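Local coordinates for protein transcriptional regulator (Pyrococcus horikoshii, PDB 1UDD) that is a putative transcriptional regulator of the all-helical TenA/THI-4/PQQC family and forms an assembly of four protein chains, at residues Asn169-Leu172 against Asn173-Arg177; Ser111-Met114 against Asp115-Ala119. All coordinates share one frame; numbering follows the deposited sequence.

Contact 1: Asn169-Leu172 against Asn173-Arg177; sequences NEYL and NLVGR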
loop_
_atom_site.group_PDB
_atom_site.type_symbol
_atom_site.label_atom_id
_atom_site.label_comp_id
_atom_site.label_asym_id
_atom_site.label_seq_id
_atom_site.Cartn_x
_atom_site.Cartn_y
_atom_site.Cartn_z
ATOM N N ASN A 169 3.304 -9.710 33.325
ATOM C CA ASN A 169 4.391 -10.394 32.633
ATOM C C ASN A 169 4.080 -10.563 31.164
ATOM O O ASN A 169 4.971 -10.520 30.321
ATOM C CB ASN A 169 4.657 -11.786 33.233
ATOM C CG ASN A 169 5.288 -11.724 34.613
ATOM O OD1 ASN A 169 6.112 -10.852 34.893
ATOM N ND2 ASN A 169 4.918 -12.667 35.477
ATOM N N GLU A 170 2.808 -10.782 30.864
ATOM C CA GLU A 170 2.383 -10.971 29.496
ATOM C C GLU A 170 2.641 -9.705 28.680
ATOM O O GLU A 170 3.157 -9.770 27.563
ATOM C CB GLU A 170 0.886 -11.320 29.444
ATOM C CG GLU A 170 0.484 -12.586 30.194
ATOM C CD GLU A 170 0.530 -12.425 31.712
ATOM O OE1 GLU A 170 -0.257 -11.617 32.261
ATOM O OE2 GLU A 170 1.356 -13.112 32.355
ATOM N N TYR A 171 2.275 -8.556 29.234
ATOM C CA TYR A 171 2.465 -7.308 28.516
ATOM C C TYR A 171 3.950 -7.038 28.370
ATOM O O TYR A 171 4.416 -6.618 27.308
ATOM C CB TYR A 171 1.800 -6.141 29.242
ATOM C CG TYR A 171 1.833 -4.894 28.393
ATOM C CD1 TYR A 171 0.963 -4.746 27.312
ATOM C CD2 TYR A 171 2.830 -3.932 28.579
ATOM C CE1 TYR A 171 1.090 -3.673 26.423
ATOM C CE2 TYR A 171 2.969 -2.864 27.699
ATOM C CZ TYR A 171 2.101 -2.741 26.621
ATOM O OH TYR A 171 2.277 -1.713 25.729
ATOM N N LEU A 172 4.689 -7.293 29.447
ATOM C CA LEU A 172 6.128 -7.095 29.454
ATOM C C LEU A 172 6.822 -8.033 28.480
ATOM O O LEU A 172 7.814 -7.662 27.842
ATOM C CB LEU A 172 6.690 -7.329 30.855
ATOM C CG LEU A 172 6.343 -6.272 31.903
ATOM C CD1 LEU A 172 6.947 -6.673 33.250
ATOM C CD2 LEU A 172 6.888 -4.925 31.452
ATOM N N ASN A 173 6.312 -9.254 28.365
ATOM C CA ASN A 173 6.928 -10.216 27.466
ATOM C C ASN A 173 6.652 -9.857 26.017
ATOM O O ASN A 173 7.490 -10.100 25.158
ATOM C CB ASN A 173 6.444 -11.633 27.790
ATOM C CG ASN A 173 7.155 -12.226 29.006
ATOM O OD1 ASN A 173 6.795 -13.297 29.494
ATOM N ND2 ASN A 173 8.185 -11.528 29.490
ATOM N N LEU A 174 5.486 -9.266 25.763
ATOM C CA LEU A 174 5.103 -8.846 24.417
ATOM C C LEU A 174 6.046 -7.731 23.945
ATOM O O LEU A 174 6.586 -7.781 22.834
ATOM C CB LEU A 174 3.658 -8.334 24.400
ATOM C CG LEU A 174 3.254 -7.567 23.132
ATOM C CD1 LEU A 174 3.423 -8.469 21.913
ATOM C CD2 LEU A 174 1.817 -7.067 23.242
ATOM N N VAL A 175 6.238 -6.720 24.779
ATOM C CA VAL A 175 7.149 -5.636 24.418
ATOM C C VAL A 175 8.546 -6.231 24.212
ATOM O O VAL A 175 9.263 -5.864 23.270
ATOM C CB VAL A 175 7.214 -4.564 25.524
ATOM C CG1 VAL A 175 8.097 -3.406 25.072
ATOM C CG2 VAL A 175 5.809 -4.081 25.852
ATOM N N GLY A 176 8.919 -7.163 25.087
ATOM C CA GLY A 176 10.219 -7.800 24.983
ATOM C C GLY A 176 10.378 -8.417 23.609
ATOM O O GLY A 176 11.391 -8.204 22.937
ATOM N N ARG A 177 9.372 -9.179 23.185
ATOM C CA ARG A 177 9.390 -9.805 21.870
ATOM C C ARG A 177 9.475 -8.789 20.726
ATOM O O ARG A 177 10.161 -9.030 19.726
ATOM C CB ARG A 177 8.142 -10.668 21.655
ATOM C CG ARG A 177 8.342 -12.135 22.029
ATOM C CD ARG A 177 7.273 -12.591 23.001
ATOM N NE ARG A 177 5.935 -12.342 22.472
ATOM C CZ ARG A 177 4.850 -12.229 23.231
ATOM N NH1 ARG A 177 4.950 -12.344 24.553
ATOM N NH2 ARG A 177 3.671 -11.992 22.671
#
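Y171 and V175, one turn apart at the start of helix 169-183, make the apolar side-chain contact. The ring swings away from its backbone N (chi1 -172°) and leans forward along the helix, which brings CE2 of Y171 to 3.6 Å from CG2 of V175. The methyl meets the ring obliquely, nearest to the CE2 corner and about equally far from the ring atoms on either side of it. The same CG2 of V175 also rests 3.2 Å from the carbonyl O of Y171, one methyl touching both ring and backbone.

Backbone hydrogen bonds of the i to i+4 kind mark the first two turns of helix 169-183 as regular alpha-helix. N173 N donates to N169 O at 2.7 Å, and L174 N to E170 O at 3.0 Å. The bond from V175 N to Y171 O, 3.1 Å long, is the straightest of the four at 169°. G176 N completes the series on L172 O at 3.0 Å.

On the polar side, the amide of N173 folds back along the helix over the carbonyl of N169, its CG 3.1 Å from N169 O. The amide makes no hydrogen bond to that oxygen, which N173 N already holds. The guanidinium of R177 likewise turns back, laying one face over CA of L174 at an offset.

The Y171 ring meets Y166, just before the helix, edge-to-face. Helix 126-146 receives the apolar side: Y171 packs on Y140 and A141, L174 on F137 and V175 on W138, and the Y171 hydroxyl is hydrogen-bonded to F137 O.

Contact 2: Ser111-Met114 against Asp115-Ala119; sequences SAYM and DFMLA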
loop_
_atom_site.group_PDB
_atom_site.type_symbol
_atom_site.label_atom_id
_atom_site.label_comp_id
_atom_site.label_asym_id
_atom_site.label_seq_id
_atom_site.Cartn_x
_atom_site.Cartn_y
_atom_site.Cartn_z
ATOM N N SER A 111 -5.361 11.725 15.092
ATOM C CA SER A 111 -5.374 11.351 13.675
ATOM C C SER A 111 -3.964 11.273 13.138
ATOM O O SER A 111 -3.570 10.271 12.541
ATOM C CB SER A 111 -6.144 12.385 12.850
ATOM O OG SER A 111 -7.478 12.497 13.302
ATOM N N ALA A 112 -3.215 12.350 13.345
ATOM C CA ALA A 112 -1.838 12.439 12.892
ATOM C C ALA A 112 -0.978 11.262 13.382
ATOM O O ALA A 112 -0.274 10.627 12.590
ATOM C CB ALA A 112 -1.234 13.735 13.356
ATOM N N TYR A 113 -1.031 10.973 14.680
ATOM C CA TYR A 113 -0.236 9.879 15.231
ATOM C C TYR A 113 -0.594 8.560 14.554
ATOM O O TYR A 113 0.284 7.804 14.133
ATOM C CB TYR A 113 -0.452 9.784 16.747
ATOM C CG TYR A 113 0.438 8.788 17.486
ATOM C CD1 TYR A 113 1.647 8.336 16.942
ATOM C CD2 TYR A 113 0.080 8.331 18.756
ATOM C CE1 TYR A 113 2.472 7.456 17.655
ATOM C CE2 TYR A 113 0.894 7.456 19.470
ATOM C CZ TYR A 113 2.084 7.022 18.916
ATOM O OH TYR A 113 2.858 6.139 19.636
ATOM N N MET A 114 -1.883 8.269 14.448
ATOM C CA MET A 114 -2.273 7.037 13.794
ATOM C C MET A 114 -1.795 7.021 12.327
ATOM O O MET A 114 -1.380 5.980 11.818
ATOM C CB MET A 114 -3.787 6.861 13.876
ATOM C CG MET A 114 -4.267 6.637 15.304
ATOM S SD MET A 114 -3.283 5.355 16.195
ATOM C CE MET A 114 -2.247 6.364 17.168
ATOM N N ASP A 115 -1.848 8.175 11.661
ATOM C CA ASP A 115 -1.419 8.275 10.263
ATOM C C ASP A 115 0.079 8.057 10.123
ATOM O O ASP A 115 0.534 7.471 9.155
ATOM C CB ASP A 115 -1.829 9.632 9.669
ATOM C CG ASP A 115 -3.321 9.717 9.421
ATOM O OD1 ASP A 115 -4.002 8.669 9.530
ATOM O OD2 ASP A 115 -3.814 10.816 9.111
ATOM N N PHE A 116 0.839 8.541 11.098
ATOM C CA PHE A 116 2.279 8.348 11.110
ATOM C C PHE A 116 2.549 6.838 11.188
ATOM O O PHE A 116 3.409 6.306 10.472
ATOM C CB PHE A 116 2.902 9.068 12.317
ATOM C CG PHE A 116 4.166 8.409 12.837
ATOM C CD1 PHE A 116 5.363 8.522 12.142
ATOM C CD2 PHE A 116 4.139 7.653 14.014
ATOM C CE1 PHE A 116 6.527 7.895 12.607
ATOM C CE2 PHE A 116 5.292 7.022 14.487
ATOM C CZ PHE A 116 6.491 7.146 13.779
ATOM N N MET A 117 1.807 6.141 12.040
ATOM C CA MET A 117 1.987 4.683 12.159
ATOM C C MET A 117 1.702 3.983 10.820
ATOM O O MET A 117 2.508 3.191 10.338
ATOM C CB MET A 117 1.034 4.078 13.205
ATOM C CG MET A 117 1.085 4.723 14.605
ATOM S SD MET A 117 0.270 3.726 15.868
ATOM C CE MET A 117 -1.065 3.085 14.992
ATOM N N LEU A 118 0.540 4.273 10.236
ATOM C CA LEU A 118 0.153 3.640 8.988
ATOM C C LEU A 118 1.108 4.017 7.860
ATOM O O LEU A 118 1.557 3.165 7.106
ATOM C CB LEU A 118 -1.280 4.040 8.614
ATOM C CG LEU A 118 -1.850 3.289 7.403
ATOM C CD1 LEU A 118 -1.827 1.791 7.663
ATOM C CD2 LEU A 118 -3.265 3.744 7.141
ATOM N N ALA A 119 1.412 5.299 7.744
ATOM C CA ALA A 119 2.329 5.752 6.703
ATOM C C ALA A 119 3.705 5.082 6.816
ATOM O O ALA A 119 4.328 4.726 5.801
ATOM C CB ALA A 119 2.479 7.272 6.764
#
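With CG anti to the backbone N in both Y113 (chi1 -173°) and F116 (chi1 150°), the two rings leave the same side of helix 108-123 and meet edge to edge, their planes nearly parallel. CD2 of F116 comes to the edge of the Y113 ring, near its plane, 3.9 Å from CD1 of Y113. M117 instead keeps CG beside its backbone N (chi1 -54°), and its sulfur stands above the face of Y113, SD being 4.9 Å from the ring centroid: a rather distant Met-aromatic contact. M114 and M117 run side by side in the same direction, SD of M114 touching CE of M117 at 3.4 Å.

In this all-helical fold of the TenA/THI-4/PQQC family, helix 108-123 packs on helices 36-63, 126-146 and 190-213. Y113 and F116 pack toward helix 190-213, where the Y113 hydroxyl is hydrogen-bonded to E204, while M114 and M117 reach helix 36-63.

The backbone runs in regular i to i+4 hydrogen bonds, among them F116 N to A112 O at 2.8 Å and L118 N to M114 O at 3.0 Å. The helix also meets the second subunit: D115 packs on F116 of that chain, F116 on its D115, and D115 forms a long, weak ion pair with its K123.

In the fold
Both contacts are short runs of helix, about two and a half turns each, with the same i to i+4 backbone bonds, but they lie on opposite sides of the chain's centre, their own centres about 24 Å apart. Contact 1 is a surface contact: its apolar side faces helix 126-146, while four of its residues, N169, E170, N173 and R177, are exposed. Contact 2 is buried, with aromatic rings and methionines packed against helices 36-63, 126-146 and 190-213. Helix 126-146 is thus a shared neighbour of the two. They differ also in the assembly, since contact 2 packs against the second subunit whereas no other chain touches contact 1.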